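ATP-dependent DNA helicase PIF1 (Candida albicans, PDB 7OTJ) couples ATP hydrolysis to 5'-3' unwinding of DNA and probably resolves G-quadruplex structures, helping to maintain nuclear and mitochondrial genome stability. Local coordinates at residues V33-I38 and V103-E108; A54-A59 and I109-G114; G143-L148 and V167-E172. All coordinates share one frame; numbering follows the deposited sequence.

Interaction 1: residues V33-I38 and V103-E108; sequences VLLRSI and VLIIDE. With ADP (adenosine-5'-diphosphate), chain E.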
# COMPACT_ATOMS: atom_id res chain seq x y z
N VAL A 33 3.73 11.89 -5.99
CA VAL A 33 4.98 12.53 -6.42
C VAL A 33 5.14 13.87 -5.71
O VAL A 33 6.22 14.19 -5.21
CB VAL A 33 5.00 12.68 -7.95
CG1 VAL A 33 6.16 13.55 -8.38
CG2 VAL A 33 5.10 11.32 -8.59
N LEU A 34 4.07 14.66 -5.67
CA LEU A 34 4.09 15.89 -4.89
C LEU A 34 4.32 15.61 -3.41
O LEU A 34 5.10 16.30 -2.74
CB LEU A 34 2.79 16.66 -5.10
CG LEU A 34 2.48 17.78 -4.12
CD1 LEU A 34 3.56 18.86 -4.15
CD2 LEU A 34 1.12 18.36 -4.44
N LEU A 35 3.66 14.57 -2.89
CA LEU A 35 3.78 14.22 -1.48
C LEU A 35 5.23 13.97 -1.09
O LEU A 35 5.68 14.40 -0.02
CB LEU A 35 2.92 13.00 -1.18
CG LEU A 35 2.47 12.85 0.27
CD1 LEU A 35 2.03 14.20 0.82
CD2 LEU A 35 1.34 11.82 0.36
N ARG A 36 6.00 13.30 -1.96
CA ARG A 36 7.40 13.06 -1.65
C ARG A 36 8.18 14.36 -1.59
O ARG A 36 9.13 14.48 -0.80
CB ARG A 36 8.03 12.13 -2.69
CG ARG A 36 7.41 10.76 -2.77
CD ARG A 36 8.28 9.84 -3.60
NE ARG A 36 7.57 8.64 -4.00
CZ ARG A 36 6.87 8.52 -5.12
NH1 ARG A 36 6.76 9.52 -5.97
NH2 ARG A 36 6.27 7.36 -5.38
N SER A 37 7.80 15.35 -2.41
CA SER A 37 8.43 16.66 -2.30
C SER A 37 8.01 17.36 -1.02
O SER A 37 8.83 18.02 -0.37
CB SER A 37 8.09 17.52 -3.51
OG SER A 37 8.75 17.04 -4.66
N ILE A 38 6.73 17.26 -0.66
CA ILE A 38 6.26 17.79 0.62
C ILE A 38 7.09 17.24 1.76
O ILE A 38 7.52 17.97 2.66
CB ILE A 38 4.76 17.48 0.81
CG1 ILE A 38 3.93 18.22 -0.24
CG2 ILE A 38 4.33 17.87 2.21
CD1 ILE A 38 2.47 17.83 -0.24
N VAL A 103 3.74 17.07 11.79
CA VAL A 103 2.88 16.94 10.63
C VAL A 103 2.54 15.46 10.46
O VAL A 103 3.43 14.60 10.55
CB VAL A 103 3.56 17.48 9.35
CG1 VAL A 103 2.64 17.33 8.13
CG2 VAL A 103 3.99 18.92 9.54
N LEU A 104 1.28 15.17 10.17
CA LEU A 104 0.83 13.81 9.90
C LEU A 104 0.33 13.77 8.47
O LEU A 104 -0.69 14.39 8.15
CB LEU A 104 -0.25 13.36 10.88
CG LEU A 104 -0.86 11.98 10.62
CD1 LEU A 104 0.21 10.91 10.53
CD2 LEU A 104 -1.85 11.64 11.72
N ILE A 105 1.05 13.04 7.62
CA ILE A 105 0.69 12.83 6.23
C ILE A 105 -0.02 11.49 6.12
O ILE A 105 0.48 10.48 6.64
CB ILE A 105 1.94 12.88 5.33
CG1 ILE A 105 2.53 14.29 5.31
CG2 ILE A 105 1.60 12.38 3.93
CD1 ILE A 105 3.88 14.38 4.62
N ILE A 106 -1.17 11.47 5.45
CA ILE A 106 -1.92 10.24 5.22
C ILE A 106 -2.21 10.16 3.73
O ILE A 106 -3.11 10.86 3.24
CB ILE A 106 -3.21 10.17 6.03
CG1 ILE A 106 -2.96 10.52 7.50
CG2 ILE A 106 -3.83 8.78 5.90
CD1 ILE A 106 -4.22 10.54 8.32
N ASP A 107 -1.47 9.33 3.01
CA ASP A 107 -1.77 9.09 1.61
C ASP A 107 -2.84 8.01 1.51
O ASP A 107 -3.08 7.24 2.45
CB ASP A 107 -0.51 8.70 0.83
CG ASP A 107 -0.61 8.99 -0.67
OD1 ASP A 107 -1.72 9.26 -1.17
OD2 ASP A 107 0.44 8.95 -1.36
N GLU A 108 -3.51 7.98 0.36
CA GLU A 108 -4.62 7.07 0.11
C GLU A 108 -5.66 7.15 1.23
O GLU A 108 -6.04 6.15 1.85
CB GLU A 108 -4.12 5.64 -0.09
CG GLU A 108 -3.20 5.47 -1.29
CD GLU A 108 -3.92 5.70 -2.63
OE1 GLU A 108 -3.23 5.65 -3.68
OE2 GLU A 108 -5.15 5.92 -2.64
PB ADP E . -1.33 9.80 -7.89
O1B ADP E . -2.25 11.00 -7.91
O2B ADP E . -0.65 9.53 -6.56
O3B ADP E . -1.91 8.57 -8.55
PA ADP E . 1.36 9.55 -8.81
O1A ADP E . 2.17 10.42 -7.88
O2A ADP E . 1.31 8.06 -8.59
O3A ADP E . -0.13 10.18 -8.89
O5' ADP E . 1.83 9.80 -10.32
C5' ADP E . 1.59 8.81 -11.31
C4' ADP E . 2.61 8.99 -12.43
O4' ADP E . 2.60 10.35 -12.86
C3' ADP E . 4.00 8.68 -11.92
O3' ADP E . 4.58 7.68 -12.75
C2' ADP E . 4.79 9.97 -12.06
O2' ADP E . 6.08 9.72 -12.61
C1' ADP E . 3.94 10.82 -12.99
N9 ADP E . 3.99 12.24 -12.59
C8 ADP E . 3.52 12.74 -11.43
N7 ADP E . 3.72 14.09 -11.38
C5 ADP E . 4.33 14.46 -12.51
C6 ADP E . 4.82 15.72 -13.10
N6 ADP E . 4.70 16.90 -12.43
N1 ADP E . 5.41 15.67 -14.32
C2 ADP E . 5.53 14.51 -14.99
N3 ADP E . 5.11 13.32 -14.52
C4 ADP E . 4.51 13.23 -13.31
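Leu35 meets the strand with both methyl groups. CD1 and CD2 of Leu35 each lie 3.6 Å from Ile105 CG2, and CD2 also packs beside the carboxylate of Asp107, 3.5 Å from its OD2. Leu35 reaches the strand with its CG anti to the backbone N (chi1 -156°); it and the two strand side chains run past one another in opposite directions. One helical turn on, Ile38 CG2 extends the apolar patch more loosely, 4.3 Å from Ile105 CD1. The polar end of Asp107 is held from outside the leucine contact: OD2 is hydrogen-bonded to Ser32, while OD1 accepts from Glu108 N at 2.7 Å, met on its anti side and somewhat out of the carboxylate plane. At the helical segment's start, Val33 N donates to ADP O1A over 2.9 Å, and the valine methyls lie near the adenine. Segment 33-38, part of helix 31-45, runs nearly antiparallel to strand 103-107 (166°), and Leu34 and Ile38 also pack on helix 6-16. With Asp107, at the strand end, close to the bound magnesium and Glu108, just after it, touching tetrafluoroaluminate, this is the Walker A helix and Walker B strand pairing typical of P-loop NTPases.

Interaction 2: residues A54-A59 and I109-G114; sequences ASTGLA and ISMVDG. With nucleotides of chain C.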
# COMPACT_ATOMS: atom_id res chain seq x y z
N ALA A 54 0.26 5.92 5.07
CA ALA A 54 -0.75 5.64 4.06
C ALA A 54 -1.66 4.55 4.61
O ALA A 54 -1.35 3.89 5.60
CB ALA A 54 -0.11 5.22 2.73
N SER A 55 -2.81 4.38 3.95
CA SER A 55 -3.82 3.45 4.45
C SER A 55 -3.39 2.00 4.31
O SER A 55 -3.84 1.15 5.08
CB SER A 55 -5.14 3.67 3.72
OG SER A 55 -4.95 3.59 2.32
N THR A 56 -2.58 1.67 3.30
CA THR A 56 -2.10 0.31 3.11
C THR A 56 -0.58 0.27 3.14
O THR A 56 0.10 1.29 2.95
CB THR A 56 -2.59 -0.27 1.78
OG1 THR A 56 -2.06 0.49 0.69
CG2 THR A 56 -4.10 -0.24 1.71
N GLY A 57 -0.04 -0.94 3.34
CA GLY A 57 1.40 -1.08 3.46
C GLY A 57 2.13 -0.71 2.18
O GLY A 57 3.13 0.01 2.20
N LEU A 58 1.62 -1.19 1.04
CA LEU A 58 2.30 -0.94 -0.23
C LEU A 58 2.21 0.54 -0.61
O LEU A 58 3.18 1.10 -1.13
CB LEU A 58 1.69 -1.82 -1.31
CG LEU A 58 2.61 -2.29 -2.44
CD1 LEU A 58 3.90 -2.85 -1.88
CD2 LEU A 58 1.90 -3.33 -3.29
N ALA A 59 1.08 1.18 -0.34
CA ALA A 59 0.96 2.61 -0.61
C ALA A 59 1.84 3.44 0.31
O ALA A 59 2.19 4.57 -0.04
CB ALA A 59 -0.49 3.07 -0.49
N ILE A 109 -6.13 8.37 1.47
CA ILE A 109 -7.06 8.64 2.55
C ILE A 109 -8.40 7.95 2.34
O ILE A 109 -9.16 7.77 3.30
CB ILE A 109 -7.23 10.17 2.68
CG1 ILE A 109 -7.92 10.54 4.00
CG2 ILE A 109 -7.98 10.72 1.48
CD1 ILE A 109 -7.10 10.23 5.22
N SER A 110 -8.70 7.51 1.10
CA SER A 110 -10.02 6.97 0.81
C SER A 110 -10.30 5.70 1.61
O SER A 110 -11.44 5.46 2.01
CB SER A 110 -10.18 6.70 -0.69
OG SER A 110 -9.45 5.57 -1.11
N MET A 111 -9.26 4.92 1.90
CA MET A 111 -9.39 3.66 2.62
C MET A 111 -9.26 3.83 4.13
O MET A 111 -9.24 2.82 4.85
CB MET A 111 -8.36 2.64 2.11
CG MET A 111 -8.76 1.95 0.80
SD MET A 111 -7.61 0.71 0.14
CE MET A 111 -6.28 1.75 -0.45
N VAL A 112 -9.14 5.06 4.62
CA VAL A 112 -9.09 5.31 6.06
C VAL A 112 -10.50 5.49 6.59
O VAL A 112 -11.25 6.35 6.11
CB VAL A 112 -8.22 6.54 6.38
CG1 VAL A 112 -8.20 6.76 7.89
CG2 VAL A 112 -6.81 6.35 5.84
N ASP A 113 -10.86 4.70 7.60
CA ASP A 113 -12.20 4.78 8.17
C ASP A 113 -12.34 6.02 9.04
O ASP A 113 -11.43 6.38 9.80
CB ASP A 113 -12.49 3.52 9.00
CG ASP A 113 -13.86 3.55 9.66
OD1 ASP A 113 -14.75 4.26 9.15
OD2 ASP A 113 -14.05 2.87 10.69
N GLY A 114 -13.49 6.68 8.93
CA GLY A 114 -13.75 7.87 9.73
C GLY A 114 -13.81 7.60 11.21
O GLY A 114 -13.50 8.48 12.02
P DT C 4 -2.67 -4.05 4.38
OP1 DT C 4 -1.48 -3.28 3.93
OP2 DT C 4 -2.68 -5.53 4.31
O5' DT C 4 -2.97 -3.58 5.88
C5' DT C 4 -2.96 -2.20 6.19
C4' DT C 4 -3.48 -1.94 7.59
O4' DT C 4 -4.89 -2.22 7.65
C3' DT C 4 -2.87 -2.80 8.67
O3' DT C 4 -1.65 -2.23 9.08
C2' DT C 4 -3.93 -2.72 9.77
C1' DT C 4 -5.23 -2.65 8.96
N1 DT C 4 -5.97 -3.96 8.88
C2 DT C 4 -7.16 -4.08 9.54
O2 DT C 4 -7.66 -3.18 10.18
N3 DT C 4 -7.77 -5.30 9.41
C4 DT C 4 -7.31 -6.40 8.71
O4 DT C 4 -7.93 -7.45 8.66
C5 DT C 4 -6.05 -6.21 8.03
C7 DT C 4 -5.45 -7.33 7.24
C6 DT C 4 -5.44 -5.01 8.15
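Two torsions bring Ser55 and Met111 together: Ser55 holds OG between its backbone N and carbonyl carbon (chi1 54°), and the Met111 chain, extended through CG, bends at its last bond (chi3 -72°) so that CE comes back over the serine. As a result Ser55 OG lies against both ends of the methionine, 3.5 Å from Met111 CB and 3.6 Å from Met111 CE. The carbon side of the serine is used as well, with CB 3.8 Å from Val112 CG2. Thr56 CG2 meets the same thioether terminus, 3.7 Å from Met111 CE, the two side chains crossing obliquely. All of these touches are van der Waals; the hydroxyl of Ser55 is instead satisfied by Glu108 O, just ahead of the 3-10 segment. Segment 54-59 leads from strand 50-54 into helix 57-61 and probably corresponds to motif Ia of superfamily 1 helicases, which contacts single-stranded DNA. Here Gly57 N, at the first turn of the helix, donates to the phosphate oxygen OP1 of DT4 of chain C at 2.8 Å in a fairly straight bond (166°). Thr56 is the N-cap of that helix, its OG1 accepting a weak bond from Ala59 N at 3.4 Å. On the facing segment, the 3-10 turn is closed by Val112 N donating to Ile109 O at 3.0 Å. Ser110 OG, within that turn, is hydrogen-bonded to Leu148 and Gln456, and Asp113, the N-cap of helix 114-128, accepts a weak bond from His115 N.

Interaction 3: residues G143-L148 and V167-E172; sequences GDFYQL and VFFAFE. With ALF (tetrafluoroaluminate ion), chain F.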
# COMPACT_ATOMS: atom_id res chain seq x y z
N GLY A 143 -5.46 11.88 -1.32
CA GLY A 143 -6.06 10.71 -1.94
C GLY A 143 -7.24 11.11 -2.81
O GLY A 143 -7.37 12.25 -3.24
N ASP A 144 -8.10 10.12 -3.06
CA ASP A 144 -9.19 10.25 -4.03
C ASP A 144 -10.33 9.38 -3.53
O ASP A 144 -10.20 8.15 -3.51
CB ASP A 144 -8.72 9.83 -5.42
CG ASP A 144 -9.82 9.96 -6.48
OD1 ASP A 144 -10.86 10.60 -6.21
OD2 ASP A 144 -9.63 9.42 -7.60
N PHE A 145 -11.43 10.00 -3.10
CA PHE A 145 -12.53 9.21 -2.55
C PHE A 145 -13.34 8.47 -3.61
O PHE A 145 -14.17 7.63 -3.24
CB PHE A 145 -13.44 10.10 -1.70
CG PHE A 145 -12.83 10.52 -0.38
CD1 PHE A 145 -12.68 9.61 0.66
CD2 PHE A 145 -12.40 11.83 -0.19
CE1 PHE A 145 -12.11 10.00 1.87
CE2 PHE A 145 -11.84 12.22 1.02
CZ PHE A 145 -11.69 11.30 2.05
N TYR A 146 -13.11 8.73 -4.91
CA TYR A 146 -13.69 7.87 -5.94
C TYR A 146 -12.96 6.54 -6.06
O TYR A 146 -13.42 5.66 -6.80
CB TYR A 146 -13.68 8.58 -7.31
CG TYR A 146 -14.84 9.53 -7.52
CD1 TYR A 146 -16.14 9.12 -7.29
CD2 TYR A 146 -14.63 10.84 -7.92
CE1 TYR A 146 -17.21 9.98 -7.47
CE2 TYR A 146 -15.69 11.71 -8.11
CZ TYR A 146 -16.98 11.28 -7.88
OH TYR A 146 -18.04 12.13 -8.05
N GLN A 147 -11.86 6.38 -5.34
CA GLN A 147 -11.10 5.15 -5.28
C GLN A 147 -11.63 4.32 -4.11
O GLN A 147 -12.72 4.57 -3.59
CB GLN A 147 -9.60 5.47 -5.23
CG GLN A 147 -9.14 6.23 -6.49
CD GLN A 147 -7.63 6.27 -6.68
OE1 GLN A 147 -6.91 5.42 -6.17
NE2 GLN A 147 -7.16 7.26 -7.43
N LEU A 148 -10.93 3.25 -3.75
CA LEU A 148 -11.51 2.24 -2.87
C LEU A 148 -11.93 2.83 -1.53
O LEU A 148 -11.18 3.62 -0.93
CB LEU A 148 -10.52 1.09 -2.67
CG LEU A 148 -10.48 0.20 -3.92
CD1 LEU A 148 -9.25 -0.70 -3.97
CD2 LEU A 148 -11.75 -0.63 -3.99
N VAL A 167 -20.22 1.78 6.11
CA VAL A 167 -19.08 2.46 5.51
C VAL A 167 -19.10 3.92 5.97
O VAL A 167 -20.02 4.67 5.63
CB VAL A 167 -19.09 2.35 3.98
CG1 VAL A 167 -17.85 2.99 3.39
CG2 VAL A 167 -19.19 0.89 3.55
N PHE A 168 -18.11 4.30 6.76
CA PHE A 168 -18.00 5.64 7.33
C PHE A 168 -16.77 6.30 6.72
O PHE A 168 -15.64 6.04 7.14
CB PHE A 168 -17.91 5.57 8.85
CG PHE A 168 -18.14 6.88 9.53
CD1 PHE A 168 -19.34 7.56 9.37
CD2 PHE A 168 -17.17 7.43 10.35
CE1 PHE A 168 -19.55 8.77 10.00
CE2 PHE A 168 -17.38 8.64 10.99
CZ PHE A 168 -18.57 9.31 10.81
N PHE A 169 -16.98 7.12 5.69
CA PHE A 169 -15.86 7.73 4.99
C PHE A 169 -15.13 8.74 5.89
O PHE A 169 -15.67 9.25 6.87
CB PHE A 169 -16.33 8.43 3.71
CG PHE A 169 -16.74 7.48 2.62
CD1 PHE A 169 -18.06 7.10 2.48
CD2 PHE A 169 -15.80 6.96 1.74
CE1 PHE A 169 -18.45 6.22 1.47
CE2 PHE A 169 -16.18 6.08 0.73
CZ PHE A 169 -17.50 5.71 0.60
N ALA A 170 -13.88 9.04 5.51
CA ALA A 170 -13.06 9.92 6.34
C ALA A 170 -13.65 11.32 6.40
O ALA A 170 -13.61 11.97 7.45
CB ALA A 170 -11.63 9.96 5.80
N PHE A 171 -14.20 11.80 5.28
CA PHE A 171 -14.75 13.15 5.22
C PHE A 171 -16.03 13.33 6.03
O PHE A 171 -16.53 14.46 6.11
CB PHE A 171 -15.00 13.57 3.76
CG PHE A 171 -15.89 12.62 2.99
CD1 PHE A 171 -17.27 12.67 3.12
CD2 PHE A 171 -15.34 11.72 2.08
CE1 PHE A 171 -18.08 11.81 2.38
CE2 PHE A 171 -16.14 10.87 1.35
CZ PHE A 171 -17.52 10.92 1.50
N GLU A 172 -16.57 12.26 6.60
CA GLU A 172 -17.75 12.37 7.45
C GLU A 172 -17.39 12.51 8.92
O GLU A 172 -18.25 12.93 9.71
CB GLU A 172 -18.64 11.13 7.29
CG GLU A 172 -18.91 10.70 5.86
CD GLU A 172 -19.76 9.45 5.80
OE1 GLU A 172 -20.95 9.51 6.19
OE2 GLU A 172 -19.25 8.39 5.38
AL ALF F . -3.20 7.11 -7.47
F1 ALF F . -2.59 7.35 -5.81
F2 ALF F . -3.79 6.88 -9.13
F3 ALF F . -4.39 8.40 -7.15
F4 ALF F . -1.95 5.88 -7.82
O HOH W 1 -4.60 5.54 -6.27
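Phe145 follows Asp144 in a type I beta turn that ends at Gln147, and its CA approaches that of Phe169 to 8.4 Å, with a 3-10 turn at residues 170-172 completing the facing segment. Phenylalanine rings, with Ala170, make the contact between the two backbones. Phe171 drives its edge into one face of Phe145 in a T-shaped stack, the planes at 88° and the centroids 4.7 Å apart, with Phe171 CD2 standing over the middle of the Phe145 ring. The Phe171 ring is brought there by a CG placed between the backbone N and the carbonyl carbon (chi1 55°). Ala170 CB adds to the cluster at the edge of the same Phe145 ring, 4.0 Å from CE1, and Phe169 CD2 lies obliquely, 4.2 Å from Phe145 CD1. The cluster continues beyond the two segments to Phe22 beside Phe145 and to Phe508, stacked on Phe171. The sequence and position of segment 143-148, in the loop after strand 138-143, are consistent with motif III of superfamily 1 helicases, which links the nucleotide site to the DNA-binding part. Its Gln147, extended beyond CG, reaches the nucleotide site and donates from NE2 to fluorine F3 of tetrafluoroaluminate at 3.0 Å (146°), and the same NE2 donates to Asp144 OD2 at 3.3 Å, on the anti lone pair of that oxygen. Two acceptors thus help fix how the amide is turned. Asp144 has further partners: OD2 also forms a salt bridge with Arg206, and OD1 accepts from Tyr146 N at 3.2 Å, approached from above the carboxylate plane, which makes an Asx turn.

From the N terminus, helix 31-45 supplies the first half of interaction 1 and residues 54-59, from the end of strand 50-54 into helix 57-61, the first half of interaction 2; their partners are strand 103-107 and the turn after it. Interaction 1 closes a span of 64 residues and interaction 2 one of 49, and because their segments alternate, the two loops cross. Interaction 3 follows in series, closing an 18-residue span between strand 138-143 and helix 174-179. Backbone pairing of Gly114 with Phe168 joins interactions 2 and 3, while Glu108 and Gln147 bring interactions 1 and 3 to the same tetrafluoroaluminate. Together they link the nucleotide site with the DNA-contacting start of helix 57-61.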